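Local coordinates for protein split-Soret cytochrome c (Desulfovibrio desulfuricans, PDB 1H21) that is a dimeric dihaem cytochrome c that transfers electrons and may take part in sulfate reduction, its subunits sharing four haems, at residues K165-S168 with E169-R173; I149-S152 with K153-E157; P26-C29 with A30-Y34; A70-E73 with A74-G77. One frame throughout, in Å; residues are numbered along the deposited sequence.

Contact 1 of 4, residues K165-S168 with E169-R173; sequences KQRS and ERCGR. Unlike the reference sequence in segment 169-173: Cys171 (reference Ala).
Residues 165-168 and 169-173 form the first turns of helix 165-192: the bonds step from residue i to i+4, such as Arg170 N to Gln166 O at 2.7 Å and Cys171 N to Arg167 O at 2.9 Å. The carbonyl oxygen of Lys165 takes two donors on the same face of its plane, Glu169 N at 2.9 Å and Ser168 OG at 3.0 Å; the hydroxyl can fold back because OG lies between the backbone N and the carbonyl carbon (chi1 74°). Arg167 bends at chi2 and chi3, which brings NH1 to 3.1 Å from Cys171 SG, with the sulfur at the edge of the guanidinium and in its plane. Glu169 OE2 receives NE of Arg173, one turn later in the helix, at 2.9 Å through its anti lone pair, as a salt bridge. Val133 N at OE1 and Tyr34 OH at OE2 further fix that carboxylate. Arg170 NH2 hydrogen-bonds Ser150 OG and its guanidinium makes a cation-pi contact with Trp154, both on helix 147-158. Cys171, alanine in the reference sequence, lies near Cys44 and Cys147, consistent with the inferred four-cysteine site of a [2Fe-2S] cluster, Cys171 being supplied by the second turn of the helix.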
# COMPACT_ATOMS: atom_id res chain seq x y z
N LYS A 165 -21.59 3.86 -10.99
CA LYS A 165 -20.67 4.04 -12.13
C LYS A 165 -19.89 5.32 -11.91
O LYS A 165 -18.78 5.50 -12.42
CB LYS A 165 -21.44 4.14 -13.44
CG LYS A 165 -21.84 2.79 -14.00
CD LYS A 165 -21.85 2.83 -15.52
CE LYS A 165 -22.17 1.46 -16.10
NZ LYS A 165 -21.86 1.40 -17.56
N GLN A 166 -20.48 6.22 -11.12
CA GLN A 166 -19.86 7.48 -10.81
C GLN A 166 -18.61 7.35 -9.98
O GLN A 166 -17.61 7.98 -10.28
CB GLN A 166 -20.84 8.38 -10.05
CG GLN A 166 -21.86 9.10 -10.88
CD GLN A 166 -23.11 9.30 -10.10
OE1 GLN A 166 -23.83 8.33 -9.83
NE2 GLN A 166 -23.34 10.53 -9.64
N ARG A 167 -18.64 6.52 -8.95
CA ARG A 167 -17.46 6.42 -8.12
C ARG A 167 -16.33 5.67 -8.82
O ARG A 167 -15.15 5.92 -8.55
CB ARG A 167 -17.77 5.93 -6.69
CG ARG A 167 -17.71 4.46 -6.47
CD ARG A 167 -16.34 3.98 -6.01
NE ARG A 167 -16.08 2.68 -6.64
CZ ARG A 167 -14.91 2.30 -7.13
NH1 ARG A 167 -13.84 3.09 -7.03
NH2 ARG A 167 -14.83 1.18 -7.83
N SER A 168 -16.67 4.78 -9.75
CA SER A 168 -15.64 4.09 -10.49
C SER A 168 -15.11 5.07 -11.55
O SER A 168 -13.95 4.98 -11.96
CB SER A 168 -16.18 2.82 -11.13
OG SER A 168 -16.99 3.10 -12.25
N GLU A 169 -15.95 6.01 -11.98
CA GLU A 169 -15.53 7.03 -12.94
C GLU A 169 -14.60 7.95 -12.14
O GLU A 169 -13.52 8.30 -12.60
CB GLU A 169 -16.73 7.82 -13.45
CG GLU A 169 -16.39 8.97 -14.42
CD GLU A 169 -15.76 8.52 -15.73
OE1 GLU A 169 -16.20 7.51 -16.31
OE2 GLU A 169 -14.83 9.20 -16.21
N ARG A 170 -15.02 8.29 -10.93
CA ARG A 170 -14.23 9.15 -10.05
C ARG A 170 -12.84 8.57 -9.79
O ARG A 170 -11.84 9.29 -9.94
CB ARG A 170 -14.92 9.33 -8.70
CG ARG A 170 -14.10 10.10 -7.67
CD ARG A 170 -14.48 9.68 -6.27
NE ARG A 170 -13.72 10.34 -5.20
CZ ARG A 170 -12.87 9.70 -4.40
NH1 ARG A 170 -12.66 8.39 -4.55
NH2 ARG A 170 -12.26 10.36 -3.42
N CYS A 171 -12.75 7.30 -9.40
CA CYS A 171 -11.45 6.72 -9.13
C CYS A 171 -10.59 6.69 -10.38
O CYS A 171 -9.37 6.93 -10.31
CB CYS A 171 -11.54 5.36 -8.39
SG CYS A 171 -11.91 5.51 -6.55
N GLY A 172 -11.24 6.57 -11.53
CA GLY A 172 -10.53 6.55 -12.80
C GLY A 172 -9.88 7.90 -13.08
O GLY A 172 -8.74 7.96 -13.58
N ARG A 173 -10.58 8.98 -12.76
CA ARG A 173 -10.06 10.32 -12.97
C ARG A 173 -8.98 10.64 -11.94
O ARG A 173 -7.99 11.28 -12.27
CB ARG A 173 -11.19 11.35 -12.90
CG ARG A 173 -12.29 11.08 -13.93
CD ARG A 173 -13.44 12.10 -13.90
NE ARG A 173 -14.55 11.69 -14.77
CZ ARG A 173 -15.50 12.49 -15.24
NH1 ARG A 173 -15.49 13.79 -14.94
NH2 ARG A 173 -16.47 11.99 -16.00

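Contact 2 of 4, residues I149-S152 with K153-E157; sequences ISVS and KWCYE. With HEC (heme c), chain H.
The helix 147-158 forms one wall of a haem c pocket. Its first turn carries His148, an axial ligand of a haem iron shared between the subunits; Ile149 and Ser152 lie over one face of the porphyrin, and Lys153 and Tyr156 reach its propionates. Within the helix, Cys155 N bonds Val151 O at 3.0 Å and Tyr156 N bonds Ser152 O at 3.0 Å; the two bonds before them, from Lys153 N and Trp154 N, are weak. On the side turned to the haem, Ile149 places CD1 at 3.5 Å from the methyl CMD, while Ser152 sets CB against the ring carbon C2A. Tyr156 comes from the next turn: with CG anti to the backbone N (chi1 175°) its ring swings to the propionate, and CBA sits over one face, 3.5 Å from Tyr156 CG. Lys153 runs fully extended alongside the second propionate, its CG 3.4 Å from O1D. On the far side Val151 CG1 packs on Cys155 SG at 4.1 Å, toward helix 165-192. Ser152 OG bonds His148 O and also Lys224 N of the second subunit, and Tyr156 meets Trp222 of that subunit edge-to-face. The chemistry is therefore divided: the side-chain carbons of Ile149 and Ser152 cover one porphyrin face, whereas the ammonium of Lys153 would probably ease the negative charge of a propionate beside which it passes without direct contact.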
# COMPACT_ATOMS: atom_id res chain seq x y z
N ILE A 149 -11.08 5.82 3.53
CA ILE A 149 -11.44 7.16 3.95
C ILE A 149 -11.78 8.11 2.80
O ILE A 149 -12.74 8.87 2.87
CB ILE A 149 -10.34 7.77 4.80
CG1 ILE A 149 -10.14 6.91 6.04
CG2 ILE A 149 -10.73 9.18 5.25
CD1 ILE A 149 -9.19 7.48 7.02
N SER A 150 -10.97 8.08 1.76
CA SER A 150 -11.16 8.91 0.58
C SER A 150 -12.51 8.59 -0.09
O SER A 150 -13.37 9.47 -0.23
CB SER A 150 -9.98 8.65 -0.39
OG SER A 150 -10.12 9.33 -1.62
N VAL A 151 -12.70 7.33 -0.47
CA VAL A 151 -13.93 6.92 -1.14
C VAL A 151 -15.20 6.99 -0.27
O VAL A 151 -16.16 7.67 -0.64
CB VAL A 151 -13.80 5.50 -1.78
CG1 VAL A 151 -15.11 5.09 -2.45
CG2 VAL A 151 -12.65 5.49 -2.81
N SER A 152 -15.20 6.32 0.88
CA SER A 152 -16.36 6.30 1.77
C SER A 152 -16.91 7.68 2.13
O SER A 152 -18.13 7.89 2.08
CB SER A 152 -16.04 5.49 3.03
OG SER A 152 -15.62 4.18 2.66
N LYS A 153 -16.03 8.63 2.47
CA LYS A 153 -16.43 9.99 2.83
C LYS A 153 -17.12 10.68 1.63
O LYS A 153 -18.24 11.18 1.74
CB LYS A 153 -15.19 10.77 3.25
CG LYS A 153 -15.45 12.06 3.98
CD LYS A 153 -14.15 12.75 4.27
CE LYS A 153 -14.40 14.10 4.86
NZ LYS A 153 -13.13 14.85 5.01
N TRP A 154 -16.48 10.62 0.47
CA TRP A 154 -17.04 11.21 -0.74
C TRP A 154 -18.43 10.65 -1.09
O TRP A 154 -19.35 11.42 -1.40
CB TRP A 154 -16.04 11.00 -1.89
CG TRP A 154 -16.45 11.56 -3.23
CD1 TRP A 154 -16.15 12.80 -3.74
CD2 TRP A 154 -17.15 10.86 -4.27
NE1 TRP A 154 -16.61 12.90 -5.03
CE2 TRP A 154 -17.22 11.73 -5.38
CE3 TRP A 154 -17.72 9.58 -4.37
CZ2 TRP A 154 -17.84 11.36 -6.59
CZ3 TRP A 154 -18.32 9.21 -5.57
CH2 TRP A 154 -18.38 10.10 -6.66
N CYS A 155 -18.59 9.32 -1.07
CA CYS A 155 -19.88 8.69 -1.38
C CYS A 155 -20.94 9.12 -0.36
O CYS A 155 -22.07 9.48 -0.73
CB CYS A 155 -19.75 7.15 -1.38
SG CYS A 155 -18.98 6.40 -2.86
N TYR A 156 -20.56 9.11 0.91
CA TYR A 156 -21.43 9.52 2.01
C TYR A 156 -21.91 10.94 1.82
O TYR A 156 -23.12 11.19 1.82
CB TYR A 156 -20.66 9.46 3.34
CG TYR A 156 -21.45 9.98 4.52
CD1 TYR A 156 -22.69 9.42 4.86
CD2 TYR A 156 -20.95 11.02 5.32
CE1 TYR A 156 -23.42 9.87 5.98
CE2 TYR A 156 -21.66 11.47 6.44
CZ TYR A 156 -22.90 10.89 6.76
OH TYR A 156 -23.61 11.28 7.87
N GLU A 157 -20.95 11.85 1.75
CA GLU A 157 -21.21 13.27 1.57
C GLU A 157 -22.03 13.59 0.32
O GLU A 157 -22.88 14.48 0.35
CB GLU A 157 -19.89 14.03 1.55
CG GLU A 157 -19.21 14.08 2.91
CD GLU A 157 -17.87 14.82 2.91
OE1 GLU A 157 -17.28 15.04 1.82
OE2 GLU A 157 -17.38 15.16 4.03
FE HEC H . -14.64 3.70 8.14
CHA HEC H . -15.60 6.70 7.02
CHB HEC H . -17.78 2.42 7.47
CHC HEC H . -13.46 0.56 8.67
CHD HEC H . -11.87 5.00 9.55
NA HEC H . -16.33 4.47 7.46
C1A HEC H . -16.50 5.70 6.88
C2A HEC H . -17.78 5.85 6.23
C3A HEC H . -18.48 4.66 6.50
C4A HEC H . -17.55 3.81 7.26
CMA HEC H . -19.87 4.24 6.02
CAA HEC H . -18.30 7.08 5.46
CBA HEC H . -19.09 8.07 6.32
CGA HEC H . -18.23 9.11 7.03
O1A HEC H . -18.38 9.29 8.26
O2A HEC H . -17.44 9.78 6.36
NB HEC H . -15.47 1.86 8.14
C1B HEC H . -16.80 1.51 7.88
C2B HEC H . -16.98 0.04 7.87
C3B HEC H . -15.71 -0.47 8.07
C4B HEC H . -14.81 0.66 8.29
CMB HEC H . -18.30 -0.76 7.71
CAB HEC H . -15.35 -1.83 8.09
CBB HEC H . -15.60 -2.69 6.93
NC HEC H . -12.94 2.98 8.85
C1C HEC H . -12.59 1.64 8.95
C2C HEC H . -11.23 1.52 9.45
C3C HEC H . -10.72 2.80 9.70
C4C HEC H . -11.84 3.66 9.36
CMC HEC H . -10.55 0.16 9.75
CAC HEC H . -9.50 3.14 10.34
CBC HEC H . -8.13 2.87 9.82
ND HEC H . -14.00 5.48 8.34
C1D HEC H . -12.89 5.87 9.06
C2D HEC H . -12.71 7.30 8.94
C3D HEC H . -13.66 7.80 8.15
C4D HEC H . -14.47 6.64 7.77
CMD HEC H . -11.58 8.09 9.56
CAD HEC H . -13.84 9.28 7.77
CBD HEC H . -14.79 10.00 8.72
CGD HEC H . -15.00 11.46 8.33
O1D HEC H . -15.76 11.73 7.36
O2D HEC H . -14.40 12.33 9.00

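Contact 3 of 4, residues P26-C29 with A30-Y34; sequences PKEC and AQVAY
Pro26 O accepts from Ala30 N at 2.8 Å, the shortest bond between the two segments. The next three bonds continue the pattern: Gln31 N to Lys27 O is longer at 3.2 Å, Val32 N to Glu28 O is 2.9 Å and nearly straight (N-H...O 174°), and Ala33 N to Cys29 O is 2.9 Å. These bonds belong to the opening of helix 26-38, a regular alpha-helix; a proline fits at its start, where the ring nitrogen has no hydrogen to give and no carbonyl of the same helix stands a turn earlier. Across the turn, Val32 leans back on Glu28: CG1 is anti to the backbone N (chi1 -178°), which leaves CG2 beside that nitrogen and 3.2 Å from Glu28 O. The same methyl lies 4.3 Å from Glu28 CG, alongside the second methylene of the acid. Gln31 CB and Ala33 CB rest on the carbonyl oxygens of Glu28 and Cys29. Beyond the helix, the carboxylate of Glu28 forms a salt bridge with Lys59 of helix 44-60, and Val32 packs on Tyr50 and Leu55 there. Pro26 and Ala33 turn to helix 165-192, touching Phe180 and Ala179, and Glu28 and Val32 also meet Arg9 and Phe10 of the second subunit.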
# COMPACT_ATOMS: atom_id res chain seq x y z
N PRO A 26 3.29 15.35 -18.39
CA PRO A 26 2.20 15.20 -17.43
C PRO A 26 0.81 14.99 -18.08
O PRO A 26 0.06 14.07 -17.70
CB PRO A 26 2.28 16.49 -16.62
CG PRO A 26 3.73 16.73 -16.56
CD PRO A 26 4.16 16.48 -17.99
N LYS A 27 0.48 15.82 -19.09
CA LYS A 27 -0.81 15.71 -19.78
C LYS A 27 -0.96 14.32 -20.40
O LYS A 27 -2.04 13.69 -20.33
CB LYS A 27 -0.94 16.77 -20.90
CG LYS A 27 -0.53 18.20 -20.53
CD LYS A 27 -1.35 18.85 -19.39
CE LYS A 27 -0.70 20.17 -18.90
NZ LYS A 27 0.71 20.00 -18.36
N GLU A 28 0.11 13.86 -21.05
CA GLU A 28 0.10 12.54 -21.67
C GLU A 28 -0.12 11.48 -20.57
O GLU A 28 -0.95 10.57 -20.70
CB GLU A 28 1.41 12.27 -22.42
CG GLU A 28 1.36 10.97 -23.25
CD GLU A 28 2.72 10.50 -23.80
OE1 GLU A 28 3.81 10.96 -23.34
OE2 GLU A 28 2.69 9.62 -24.70
N CYS A 29 0.59 11.65 -19.46
CA CYS A 29 0.49 10.74 -18.34
C CYS A 29 -0.90 10.65 -17.73
O CYS A 29 -1.42 9.55 -17.53
CB CYS A 29 1.49 11.13 -17.27
SG CYS A 29 3.11 10.65 -17.79
N ALA A 30 -1.51 11.80 -17.46
CA ALA A 30 -2.84 11.83 -16.88
C ALA A 30 -3.78 11.00 -17.74
O ALA A 30 -4.54 10.12 -17.28
CB ALA A 30 -3.33 13.30 -16.80
N GLN A 31 -3.62 11.21 -19.04
CA GLN A 31 -4.41 10.56 -20.07
C GLN A 31 -4.27 9.04 -20.12
O GLN A 31 -5.27 8.31 -20.03
CB GLN A 31 -3.99 11.17 -21.39
CG GLN A 31 -4.61 10.53 -22.56
CD GLN A 31 -5.89 11.18 -22.94
OE1 GLN A 31 -6.17 12.34 -22.62
NE2 GLN A 31 -6.68 10.44 -23.68
N VAL A 32 -3.04 8.58 -20.29
CA VAL A 32 -2.76 7.14 -20.35
C VAL A 32 -3.16 6.43 -19.03
O VAL A 32 -3.64 5.30 -19.06
CB VAL A 32 -1.26 6.89 -20.68
CG1 VAL A 32 -0.98 5.40 -20.80
CG2 VAL A 32 -0.91 7.60 -21.97
N ALA A 33 -2.95 7.12 -17.90
CA ALA A 33 -3.31 6.59 -16.58
C ALA A 33 -4.80 6.33 -16.54
O ALA A 33 -5.23 5.25 -16.14
CB ALA A 33 -2.91 7.57 -15.46
N TYR A 34 -5.58 7.32 -16.99
CA TYR A 34 -7.03 7.20 -17.03
C TYR A 34 -7.44 6.01 -17.92
O TYR A 34 -8.32 5.22 -17.56
CB TYR A 34 -7.66 8.50 -17.54
CG TYR A 34 -9.17 8.45 -17.74
CD1 TYR A 34 -10.04 8.85 -16.74
CD2 TYR A 34 -9.72 7.97 -18.93
CE1 TYR A 34 -11.43 8.77 -16.91
CE2 TYR A 34 -11.09 7.89 -19.11
CZ TYR A 34 -11.94 8.28 -18.09
OH TYR A 34 -13.29 8.15 -18.26

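Contact 4 of 4, residues A70-E73 with A74-G77; sequences AMLE and ANKG
Leu72 CD2 lies over one face of the Asn75 carboxamide, offset past its ND2 end and 4.1 Å from ND2, and Leu72 O lies near the amide plane, 3.8 Å from the same nitrogen. The two side chains lie side by side and point the same way, both with CG anti to the carbonyl carbon (chi1 -71° for Asn75 and -78° for Leu72). The carbonyls are met from above their planes: Asn75 N reaches Leu72 O at 3.2 Å from 63° out of the plane, Ala74 N reaches Met71 O at 3.1 Å, and Lys76 N reaches Glu73 O at 2.9 Å. Each bond runs from residue i+3 to residue i, and the steep approach of the donors matches the tighter winding of a 3-10 helix, which lies in the loop between helices 44-60 and 87-99. Ala74 CB presses on Met71 O at 3.1 Å, and Lys76 CB on Glu73 O at 3.3 Å. The charged groups of Glu73 and Lys76 lie 6.6 Å apart (OE2 to NZ), and each has another partner: Glu73 OE2 forms a salt bridge with Arg102 of the second subunit and Lys76 NZ bonds Gly41 O. Asn75 ND2 likewise bonds Tyr90 OH of the second subunit. Backbone bonding thus holds the turn itself, while its polar ends are spent on a neighbouring loop and on the dimer interface.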
# COMPACT_ATOMS: atom_id res chain seq x y z
N ALA A 70 0.91 -5.77 -15.11
CA ALA A 70 -0.31 -6.21 -14.45
C ALA A 70 -0.10 -6.52 -12.97
O ALA A 70 -1.07 -6.63 -12.22
CB ALA A 70 -0.90 -7.37 -15.15
N MET A 71 1.16 -6.63 -12.53
CA MET A 71 1.43 -6.90 -11.13
C MET A 71 0.75 -5.80 -10.30
O MET A 71 0.32 -6.03 -9.17
CB MET A 71 2.93 -6.91 -10.82
CG MET A 71 3.26 -7.20 -9.34
SD MET A 71 5.01 -7.01 -8.86
CE MET A 71 5.02 -5.41 -8.13
N LEU A 72 0.63 -4.61 -10.90
CA LEU A 72 0.01 -3.49 -10.21
C LEU A 72 -1.49 -3.58 -10.08
O LEU A 72 -2.11 -2.72 -9.47
CB LEU A 72 0.47 -2.15 -10.77
CG LEU A 72 1.85 -1.95 -10.16
CD1 LEU A 72 2.88 -2.11 -11.23
CD2 LEU A 72 1.95 -0.62 -9.46
N GLU A 73 -2.07 -4.65 -10.61
CA GLU A 73 -3.51 -4.87 -10.45
C GLU A 73 -3.73 -5.14 -8.95
O GLU A 73 -4.78 -4.84 -8.38
CB GLU A 73 -3.98 -6.08 -11.28
CG GLU A 73 -5.48 -6.35 -11.22
CD GLU A 73 -5.85 -7.75 -11.67
OE1 GLU A 73 -5.20 -8.72 -11.21
OE2 GLU A 73 -6.81 -7.90 -12.47
N ALA A 74 -2.67 -5.61 -8.30
CA ALA A 74 -2.67 -5.93 -6.88
C ALA A 74 -3.16 -4.78 -6.03
O ALA A 74 -3.75 -5.00 -4.97
CB ALA A 74 -1.24 -6.32 -6.45
N ASN A 75 -2.95 -3.56 -6.51
CA ASN A 75 -3.33 -2.37 -5.76
C ASN A 75 -4.74 -1.86 -5.98
O ASN A 75 -5.15 -0.84 -5.40
CB ASN A 75 -2.37 -1.25 -6.08
CG ASN A 75 -1.02 -1.46 -5.49
OD1 ASN A 75 -0.76 -1.02 -4.38
ND2 ASN A 75 -0.14 -2.09 -6.25
N LYS A 76 -5.50 -2.55 -6.81
CA LYS A 76 -6.86 -2.09 -7.07
C LYS A 76 -7.66 -2.14 -5.77
O LYS A 76 -7.48 -3.04 -4.95
CB LYS A 76 -7.51 -2.94 -8.17
CG LYS A 76 -8.60 -2.20 -8.94
CD LYS A 76 -9.36 -3.15 -9.88
CE LYS A 76 -10.73 -2.57 -10.19
NZ LYS A 76 -11.47 -3.34 -11.21
N GLY A 77 -8.47 -1.10 -5.54
CA GLY A 77 -9.31 -1.02 -4.36
C GLY A 77 -8.55 -0.97 -3.04
O GLY A 77 -9.07 -1.37 -1.99

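Contacts 2 and 4 are buried; contacts 1 and 3 are partly buried, with exposed residues at their edges. Contacts 1, 2 and 3 are ordinary alpha-helical turns, whereas contact 4 is a 3-10 turn in a loop. Helix 165-192, through contact 1, joins the other two helices: its arginines meet contact 2 by a hydrogen bond, a cation-pi contact and packing, and its glutamate meets the tyrosine of contact 3. Contact 4 stands apart, about 6 Å from contact 1 at the nearest atoms. Charge gathers in contact 1 and haem-facing apolar groups in contact 2. Contacts 2, 3 and 4 all meet the second subunit, by a hydrogen bond and a ring contact in 2, by packing in 3, and by a salt bridge and a hydrogen bond in 4.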